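Local coordinates for protein activated BY transcription factor SSRB (Salmonella enterica, PDB 2WNW) that belongs to glycosyl hydrolase family 30, pairing a TIM-barrel domain with a beta-sandwich domain, and is known as SrfJ, activated by the transcription factor SsrB, at residues 114-128 against 175-187. Residues are numbered along the deposited sequence; the frame is centred on the assembly and turned at random.
Sequences LSFSRDEAHLIPLIS and INYLLEYRRHGIN
Asp119 OD1 is gripped by two tyrosine hydroxyls: Tyr181 OH donates to it across the contact at 2.8 Å, and Tyr102 hydrogen-bonds the same oxygen from the loop between strand 85-90 and helix 106-110. The Tyr181 bond arrives on the anti side of the carboxylate, 34° out of its plane, with ring and carboxylate nearly perpendicular. Leu123 CD1 packs against the Tyr181 hydroxyl and Ile127 CD1 lies at the ring edge.

At the loop end, Phe116, the N-cap residue of helix 117-122, lays one ring face against Glu180, whose CG stands 3.7 Å from the ring centroid in a CH-pi contact. A bend at chi2 (60°) turns the Glu180 carboxylate back nearly parallel to the ring. Its OE2 is brought unusually close to Glu120 OE2, at 2.8 Å, and the salt bridge from Arg183 NH1 to Glu180 OE1 probably offsets part of the charge. His184 NE2 lies 3.0 Å from Glu120 OE2, while Ile124 CD1 sits over one face of the His184 imidazole in a CH-pi contact.

Beyond the Schellman turn at Gly185, Ile186 CD1 reaches the CG2 methyls of Ile124 and Ile127, 3.9 Å from each. Helices 117-122 and 175-183 cross at -40°, as neighbours on the outside of the TIM barrel, with Ile127, Tyr177 and Tyr181 touching Met88 of strand 85-90.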
ATOM      1  N   LEU A 114       3.960  -4.867  49.234  1.00 27.00           N
ATOM      2  CA  LEU A 114       3.373  -5.176  47.933  1.00 26.20           C
ATOM      3  C   LEU A 114       2.935  -6.633  47.925  1.00 26.45           C
ATOM      4  O   LEU A 114       3.409  -7.435  48.727  1.00 26.32           O
ATOM      5  CB  LEU A 114       4.408  -4.968  46.822  1.00 26.85           C
ATOM      6  CG  LEU A 114       5.233  -3.678  46.803  1.00 28.53           C
ATOM      7  CD1 LEU A 114       6.136  -3.683  45.576  1.00 30.16           C
ATOM      8  CD2 LEU A 114       4.317  -2.468  46.786  1.00 29.78           C
ATOM      9  N   SER A 115       2.031  -6.978  47.016  1.00 23.93           N
ATOM     10  CA  SER A 115       1.571  -8.354  46.911  1.00 23.71           C
ATOM     11  C   SER A 115       1.456  -8.794  45.459  1.00 23.26           C
ATOM     12  O   SER A 115       0.773  -8.157  44.659  1.00 20.57           O
ATOM     13  CB  SER A 115       0.218  -8.536  47.595  1.00 23.54           C
ATOM     14  OG  SER A 115      -0.257  -9.858  47.389  1.00 23.88           O
ATOM     15  N   PHE A 116       2.132  -9.890  45.135  1.00 23.50           N
ATOM     16  CA  PHE A 116       2.113 -10.449  43.789  1.00 25.25           C
ATOM     17  C   PHE A 116       1.544 -11.864  43.832  1.00 26.51           C
ATOM     18  O   PHE A 116       1.589 -12.586  42.837  1.00 25.11           O
ATOM     19  CB  PHE A 116       3.532 -10.501  43.219  1.00 24.45           C
ATOM     20  CG  PHE A 116       4.128  -9.153  42.943  1.00 23.27           C
ATOM     21  CD1 PHE A 116       3.787  -8.451  41.794  1.00 23.69           C
ATOM     22  CD2 PHE A 116       5.030  -8.582  43.834  1.00 22.99           C
ATOM     23  CE1 PHE A 116       4.340  -7.200  41.532  1.00 22.85           C
ATOM     24  CE2 PHE A 116       5.587  -7.328  43.581  1.00 22.38           C
ATOM     25  CZ  PHE A 116       5.240  -6.637  42.427  1.00 21.31           C
ATOM     26  N   SER A 117       1.010 -12.257  44.986  1.00 27.92           N
ATOM     27  CA  SER A 117       0.462 -13.601  45.147  1.00 30.26           C
ATOM     28  C   SER A 117      -0.554 -13.958  44.064  1.00 29.30           C
ATOM     29  O   SER A 117      -0.581 -15.087  43.572  1.00 29.50           O
ATOM     30  CB  SER A 117      -0.176 -13.750  46.534  1.00 31.94           C
ATOM     31  OG  SER A 117      -1.247 -12.839  46.708  1.00 36.44           O
ATOM     32  N   ARG A 118      -1.380 -12.992  43.684  1.00 28.92           N
ATOM     33  CA  ARG A 118      -2.387 -13.227  42.665  1.00 27.23           C
ATOM     34  C   ARG A 118      -1.761 -13.584  41.316  1.00 26.66           C
ATOM     35  O   ARG A 118      -2.200 -14.526  40.650  1.00 25.68           O
ATOM     36  CB  ARG A 118      -3.282 -12.000  42.532  1.00 28.82           C
ATOM     37  CG  ARG A 118      -4.462 -12.215  41.627  1.00 28.89           C
ATOM     38  CD  ARG A 118      -5.644 -11.388  42.082  1.00 28.90           C
ATOM     39  NE  ARG A 118      -6.729 -11.430  41.109  1.00 26.32           N
ATOM     40  CZ  ARG A 118      -7.931 -10.904  41.313  1.00 25.32           C
ATOM     41  NH1 ARG A 118      -8.205 -10.301  42.464  1.00 24.77           N
ATOM     42  NH2 ARG A 118      -8.850 -10.962  40.359  1.00 23.78           N
ATOM     43  N   ASP A 119      -0.737 -12.838  40.907  1.00 23.50           N
ATOM     44  CA  ASP A 119      -0.067 -13.133  39.647  1.00 22.87           C
ATOM     45  C   ASP A 119       0.663 -14.470  39.751  1.00 22.43           C
ATOM     46  O   ASP A 119       0.772 -15.207  38.770  1.00 22.21           O
ATOM     47  CB  ASP A 119       0.948 -12.041  39.287  1.00 22.79           C
ATOM     48  CG  ASP A 119       0.292 -10.771  38.769  1.00 24.13           C
ATOM     49  OD1 ASP A 119       0.976 -10.001  38.064  1.00 23.48           O
ATOM     50  OD2 ASP A 119      -0.898 -10.535  39.068  1.00 25.49           O
ATOM     51  N   GLU A 120       1.163 -14.783  40.945  1.00 22.08           N
ATOM     52  CA  GLU A 120       1.895 -16.029  41.155  1.00 22.18           C
ATOM     53  C   GLU A 120       1.015 -17.261  40.977  1.00 22.22           C
ATOM     54  O   GLU A 120       1.487 -18.322  40.572  1.00 23.21           O
ATOM     55  CB  GLU A 120       2.533 -16.039  42.551  1.00 22.79           C
ATOM     56  CG  GLU A 120       3.442 -14.844  42.797  1.00 24.79           C
ATOM     57  CD  GLU A 120       4.166 -14.895  44.130  1.00 27.96           C
ATOM     58  OE1 GLU A 120       3.550 -15.312  45.131  1.00 28.56           O
ATOM     59  OE2 GLU A 120       5.349 -14.498  44.175  1.00 29.90           O
ATOM     60  N   ALA A 121      -0.270 -17.118  41.264  1.00 22.17           N
ATOM     61  CA  ALA A 121      -1.180 -18.244  41.137  1.00 23.80           C
ATOM     62  C   ALA A 121      -1.887 -18.315  39.786  1.00 23.44           C
ATOM     63  O   ALA A 121      -2.148 -19.403  39.274  1.00 23.61           O
ATOM     64  CB  ALA A 121      -2.211 -18.195  42.255  1.00 23.02           C
ATOM     65  N   HIS A 122      -2.178 -17.156  39.203  1.00 23.53           N
ATOM     66  CA  HIS A 122      -2.915 -17.106  37.942  1.00 22.69           C
ATOM     67  C   HIS A 122      -2.135 -16.874  36.650  1.00 22.85           C
ATOM     68  O   HIS A 122      -2.538 -17.359  35.591  1.00 22.33           O
ATOM     69  CB  HIS A 122      -4.009 -16.045  38.055  1.00 23.64           C
ATOM     70  CG  HIS A 122      -5.003 -16.320  39.139  1.00 25.28           C
ATOM     71  ND1 HIS A 122      -5.876 -15.363  39.608  1.00 26.96           N
ATOM     72  CD2 HIS A 122      -5.273 -17.449  39.837  1.00 26.56           C
ATOM     73  CE1 HIS A 122      -6.642 -15.889  40.548  1.00 27.60           C
ATOM     74  NE2 HIS A 122      -6.295 -17.154  40.706  1.00 27.39           N
ATOM     75  N   LEU A 123      -1.032 -16.138  36.726  1.00 21.62           N
ATOM     76  CA  LEU A 123      -0.253 -15.839  35.530  1.00 22.64           C
ATOM     77  C   LEU A 123       1.054 -16.595  35.375  1.00 23.00           C
ATOM     78  O   LEU A 123       1.319 -17.176  34.326  1.00 22.86           O
ATOM     79  CB  LEU A 123       0.044 -14.338  35.462  1.00 23.57           C
ATOM     80  CG  LEU A 123      -1.104 -13.425  35.034  1.00 24.83           C
ATOM     81  CD1 LEU A 123      -0.776 -11.986  35.373  1.00 25.70           C
ATOM     82  CD2 LEU A 123      -1.340 -13.586  33.541  1.00 25.24           C
ATOM     83  N   ILE A 124       1.872 -16.582  36.420  1.00 23.63           N
ATOM     84  CA  ILE A 124       3.176 -17.225  36.368  1.00 23.44           C
ATOM     85  C   ILE A 124       3.197 -18.696  35.946  1.00 22.64           C
ATOM     86  O   ILE A 124       4.108 -19.118  35.232  1.00 22.66           O
ATOM     87  CB  ILE A 124       3.922 -17.014  37.708  1.00 25.29           C
ATOM     88  CG1 ILE A 124       4.150 -15.508  37.905  1.00 26.73           C
ATOM     89  CG2 ILE A 124       5.257 -17.753  37.706  1.00 25.20           C
ATOM     90  CD1 ILE A 124       4.991 -15.142  39.109  1.00 28.17           C
ATOM     91  N   PRO A 125       2.206 -19.499  36.373  1.00 23.02           N
ATOM     92  CA  PRO A 125       2.226 -20.910  35.959  1.00 22.71           C
ATOM     93  C   PRO A 125       2.156 -21.057  34.433  1.00 22.76           C
ATOM     94  O   PRO A 125       2.923 -21.812  33.834  1.00 22.42           O
ATOM     95  CB  PRO A 125       0.996 -21.485  36.657  1.00 23.46           C
ATOM     96  CG  PRO A 125       0.947 -20.692  37.926  1.00 23.15           C
ATOM     97  CD  PRO A 125       1.194 -19.279  37.421  1.00 22.01           C
ATOM     98  N   LEU A 126       1.235 -20.329  33.810  1.00 21.63           N
ATOM     99  CA  LEU A 126       1.074 -20.374  32.355  1.00 22.03           C
ATOM    100  C   LEU A 126       2.352 -19.887  31.667  1.00 21.39           C
ATOM    101  O   LEU A 126       2.902 -20.566  30.795  1.00 21.16           O
ATOM    102  CB  LEU A 126      -0.091 -19.476  31.925  1.00 22.16           C
ATOM    103  CG  LEU A 126      -0.884 -19.815  30.656  1.00 25.60           C
ATOM    104  CD1 LEU A 126      -1.627 -18.564  30.211  1.00 20.76           C
ATOM    105  CD2 LEU A 126       0.023 -20.322  29.549  1.00 23.47           C
ATOM    106  N   ILE A 127       2.819 -18.705  32.063  1.00 20.59           N
ATOM    107  CA  ILE A 127       4.026 -18.123  31.478  1.00 21.22           C
ATOM    108  C   ILE A 127       5.233 -19.043  31.632  1.00 21.26           C
ATOM    109  O   ILE A 127       5.996 -19.241  30.685  1.00 22.25           O
ATOM    110  CB  ILE A 127       4.358 -16.758  32.122  1.00 19.73           C
ATOM    111  CG1 ILE A 127       3.204 -15.781  31.890  1.00 19.85           C
ATOM    112  CG2 ILE A 127       5.636 -16.196  31.519  1.00 20.40           C
ATOM    113  CD1 ILE A 127       3.333 -14.490  32.670  1.00 21.15           C
ATOM    114  N   SER A 128       5.408 -19.604  32.825  1.00 22.78           N
ATOM    115  CA  SER A 128       6.530 -20.503  33.074  1.00 22.19           C
ATOM    116  C   SER A 128       6.443 -21.734  32.182  1.00 22.26           C
ATOM    117  O   SER A 128       7.456 -22.219  31.675  1.00 21.93           O
ATOM    118  CB  SER A 128       6.556 -20.924  34.543  1.00 23.53           C
ATOM    119  OG  SER A 128       6.776 -19.800  35.375  1.00 25.33           O
ATOM    120  N   ILE A 175       9.014  -1.332  38.548  1.00 17.18           N
ATOM    121  CA  ILE A 175      10.331  -1.936  38.721  1.00 17.81           C
ATOM    122  C   ILE A 175      10.196  -3.179  39.608  1.00 17.75           C
ATOM    123  O   ILE A 175      10.780  -4.222  39.318  1.00 18.09           O
ATOM    124  CB  ILE A 175      11.332  -0.950  39.370  1.00 17.58           C
ATOM    125  CG1 ILE A 175      11.607   0.218  38.418  1.00 19.66           C
ATOM    126  CG2 ILE A 175      12.632  -1.673  39.710  1.00 19.01           C
ATOM    127  CD1 ILE A 175      12.299  -0.183  37.119  1.00 20.03           C
ATOM    128  N   ASN A 176       9.418  -3.080  40.684  1.00 17.40           N
ATOM    129  CA  ASN A 176       9.243  -4.237  41.559  1.00 18.70           C
ATOM    130  C   ASN A 176       8.525  -5.374  40.843  1.00 18.84           C
ATOM    131  O   ASN A 176       8.758  -6.550  41.131  1.00 18.39           O
ATOM    132  CB  ASN A 176       8.503  -3.850  42.839  1.00 19.40           C
ATOM    133  CG  ASN A 176       9.442  -3.312  43.900  1.00 22.59           C
ATOM    134  OD1 ASN A 176       9.576  -2.103  44.079  1.00 22.62           O
ATOM    135  ND2 ASN A 176      10.122  -4.219  44.596  1.00 24.57           N
ATOM    136  N   TYR A 177       7.651  -5.017  39.909  1.00 16.86           N
ATOM    137  CA  TYR A 177       6.942  -6.007  39.109  1.00 16.82           C
ATOM    138  C   TYR A 177       8.018  -6.775  38.333  1.00 17.33           C
ATOM    139  O   TYR A 177       8.019  -8.007  38.296  1.00 17.30           O
ATOM    140  CB  TYR A 177       5.996  -5.298  38.130  1.00 16.18           C
ATOM    141  CG  TYR A 177       5.547  -6.148  36.956  1.00 16.33           C
ATOM    142  CD1 TYR A 177       4.444  -6.995  37.058  1.00 17.43           C
ATOM    143  CD2 TYR A 177       6.232  -6.101  35.740  1.00 17.40           C
ATOM    144  CE1 TYR A 177       4.030  -7.773  35.977  1.00 15.56           C
ATOM    145  CE2 TYR A 177       5.828  -6.876  34.653  1.00 17.41           C
ATOM    146  CZ  TYR A 177       4.727  -7.706  34.779  1.00 16.60           C
ATOM    147  OH  TYR A 177       4.318  -8.458  33.707  1.00 17.48           O
ATOM    148  N   LEU A 178       8.941  -6.033  37.724  1.00 17.68           N
ATOM    149  CA  LEU A 178      10.021  -6.641  36.952  1.00 17.55           C
ATOM    150  C   LEU A 178      10.927  -7.518  37.821  1.00 19.36           C
ATOM    151  O   LEU A 178      11.323  -8.606  37.406  1.00 19.99           O
ATOM    152  CB  LEU A 178      10.855  -5.559  36.255  1.00 18.33           C
ATOM    153  CG  LEU A 178      10.165  -4.761  35.140  1.00 18.00           C
ATOM    154  CD1 LEU A 178      11.083  -3.648  34.655  1.00 19.13           C
ATOM    155  CD2 LEU A 178       9.800  -5.694  33.989  1.00 18.75           C
ATOM    156  N   LEU A 179      11.258  -7.044  39.021  1.00 20.19           N
ATOM    157  CA  LEU A 179      12.107  -7.817  39.928  1.00 20.14           C
ATOM    158  C   LEU A 179      11.380  -9.079  40.380  1.00 21.48           C
ATOM    159  O   LEU A 179      11.970 -10.158  40.459  1.00 20.53           O
ATOM    160  CB  LEU A 179      12.487  -6.973  41.146  1.00 21.90           C
ATOM    161  CG  LEU A 179      13.337  -5.741  40.835  1.00 23.18           C
ATOM    162  CD1 LEU A 179      13.549  -4.930  42.095  1.00 23.32           C
ATOM    163  CD2 LEU A 179      14.669  -6.183  40.240  1.00 23.54           C
ATOM    164  N   GLU A 180      10.093  -8.931  40.679  1.00 21.86           N
ATOM    165  CA  GLU A 180       9.255 -10.050  41.108  1.00 24.21           C
ATOM    166  C   GLU A 180       9.256 -11.152  40.048  1.00 23.56           C
ATOM    167  O   GLU A 180       9.494 -12.323  40.351  1.00 22.83           O
ATOM    168  CB  GLU A 180       7.828  -9.549  41.355  1.00 26.67           C
ATOM    169  CG  GLU A 180       6.731 -10.610  41.335  1.00 31.58           C
ATOM    170  CD  GLU A 180       6.915 -11.694  42.381  1.00 33.07           C
ATOM    171  OE1 GLU A 180       7.592 -11.448  43.402  1.00 32.33           O
ATOM    172  OE2 GLU A 180       6.359 -12.798  42.184  1.00 37.47           O
ATOM    173  N   TYR A 181       8.997 -10.776  38.800  1.00 21.61           N
ATOM    174  CA  TYR A 181       8.983 -11.754  37.723  1.00 21.45           C
ATOM    175  C   TYR A 181      10.361 -12.366  37.469  1.00 21.69           C
ATOM    176  O   TYR A 181      10.466 -13.557  37.178  1.00 22.11           O
ATOM    177  CB  TYR A 181       8.420 -11.126  36.441  1.00 19.79           C
ATOM    178  CG  TYR A 181       6.902 -11.156  36.384  1.00 20.00           C
ATOM    179  CD1 TYR A 181       6.236 -11.706  35.289  1.00 21.09           C
ATOM    180  CD2 TYR A 181       6.134 -10.678  37.446  1.00 19.52           C
ATOM    181  CE1 TYR A 181       4.839 -11.785  35.257  1.00 21.85           C
ATOM    182  CE2 TYR A 181       4.742 -10.752  37.424  1.00 20.42           C
ATOM    183  CZ  TYR A 181       4.101 -11.306  36.329  1.00 21.47           C
ATOM    184  OH  TYR A 181       2.727 -11.390  36.311  1.00 22.36           O
ATOM    185  N   ARG A 182      11.418 -11.570  37.593  1.00 22.46           N
ATOM    186  CA  ARG A 182      12.760 -12.098  37.371  1.00 24.03           C
ATOM    187  C   ARG A 182      13.087 -13.168  38.415  1.00 24.91           C
ATOM    188  O   ARG A 182      13.786 -14.141  38.124  1.00 24.96           O
ATOM    189  CB  ARG A 182      13.802 -10.972  37.417  1.00 24.84           C
ATOM    190  CG  ARG A 182      15.186 -11.421  36.968  1.00 29.82           C
ATOM    191  CD  ARG A 182      16.073 -10.248  36.564  1.00 32.70           C
ATOM    192  NE  ARG A 182      16.410  -9.376  37.685  1.00 34.07           N
ATOM    193  CZ  ARG A 182      17.176  -8.294  37.577  1.00 34.84           C
ATOM    194  NH1 ARG A 182      17.680  -7.953  36.397  1.00 34.94           N
ATOM    195  NH2 ARG A 182      17.442  -7.554  38.644  1.00 34.01           N
ATOM    196  N   ARG A 183      12.576 -12.989  39.629  1.00 25.02           N
ATOM    197  CA  ARG A 183      12.800 -13.955  40.703  1.00 27.78           C
ATOM    198  C   ARG A 183      12.171 -15.301  40.365  1.00 27.65           C
ATOM    199  O   ARG A 183      12.627 -16.343  40.835  1.00 27.92           O
ATOM    200  CB  ARG A 183      12.200 -13.449  42.013  1.00 31.75           C
ATOM    201  CG  ARG A 183      13.093 -12.527  42.823  1.00 37.79           C
ATOM    202  CD  ARG A 183      12.316 -12.001  44.011  1.00 41.50           C
ATOM    203  NE  ARG A 183      11.578 -13.079  44.667  1.00 46.95           N
ATOM    204  CZ  ARG A 183      10.372 -12.936  45.207  1.00 49.93           C
ATOM    205  NH1 ARG A 183       9.765 -11.755  45.170  1.00 51.73           N
ATOM    206  NH2 ARG A 183       9.766 -13.973  45.771  1.00 51.03           N
ATOM    207  N   HIS A 184      11.116 -15.274  39.554  1.00 26.47           N
ATOM    208  CA  HIS A 184      10.421 -16.491  39.153  1.00 26.32           C
ATOM    209  C   HIS A 184      10.894 -16.979  37.786  1.00 25.55           C
ATOM    210  O   HIS A 184      10.211 -17.759  37.119  1.00 26.95           O
ATOM    211  CB  HIS A 184       8.909 -16.248  39.142  1.00 27.91           C
ATOM    212  CG  HIS A 184       8.331 -16.018  40.505  1.00 28.69           C
ATOM    213  ND1 HIS A 184       7.737 -17.021  41.241  1.00 30.52           N
ATOM    214  CD2 HIS A 184       8.292 -14.911  41.283  1.00 29.42           C
ATOM    215  CE1 HIS A 184       7.357 -16.541  42.413  1.00 29.46           C
ATOM    216  NE2 HIS A 184       7.684 -15.263  42.463  1.00 31.27           N
ATOM    217  N   GLY A 185      12.068 -16.510  37.376  1.00 24.29           N
ATOM    218  CA  GLY A 185      12.638 -16.910  36.101  1.00 25.05           C
ATOM    219  C   GLY A 185      11.987 -16.306  34.869  1.00 25.37           C
ATOM    220  O   GLY A 185      12.114 -16.851  33.774  1.00 26.10           O
ATOM    221  N   ILE A 186      11.296 -15.183  35.030  1.00 24.05           N
ATOM    222  CA  ILE A 186      10.635 -14.541  33.896  1.00 22.63           C
ATOM    223  C   ILE A 186      11.265 -13.182  33.603  1.00 23.08           C
ATOM    224  O   ILE A 186      11.122 -12.233  34.381  1.00 22.52           O
ATOM    225  CB  ILE A 186       9.129 -14.349  34.168  1.00 23.12           C
ATOM    226  CG1 ILE A 186       8.500 -15.690  34.556  1.00 21.77           C
ATOM    227  CG2 ILE A 186       8.441 -13.789  32.927  1.00 22.03           C
ATOM    228  CD1 ILE A 186       7.066 -15.580  35.047  1.00 22.98           C
ATOM    229  N   ASN A 187      11.970 -13.099  32.479  1.00 22.91           N
ATOM    230  CA  ASN A 187      12.623 -11.857  32.085  1.00 23.80           C
ATOM    231  C   ASN A 187      11.779 -11.102  31.072  1.00 23.88           C
ATOM    232  O   ASN A 187      11.274 -11.679  30.109  1.00 24.72           O
ATOM    233  CB  ASN A 187      14.004 -12.148  31.498  1.00 25.28           C
ATOM    234  CG  ASN A 187      14.915 -12.856  32.483  1.00 29.33           C
ATOM    235  OD1 ASN A 187      15.145 -12.370  33.590  1.00 32.64           O
ATOM    236  ND2 ASN A 187      15.440 -14.007  32.084  1.00 32.45           N
TER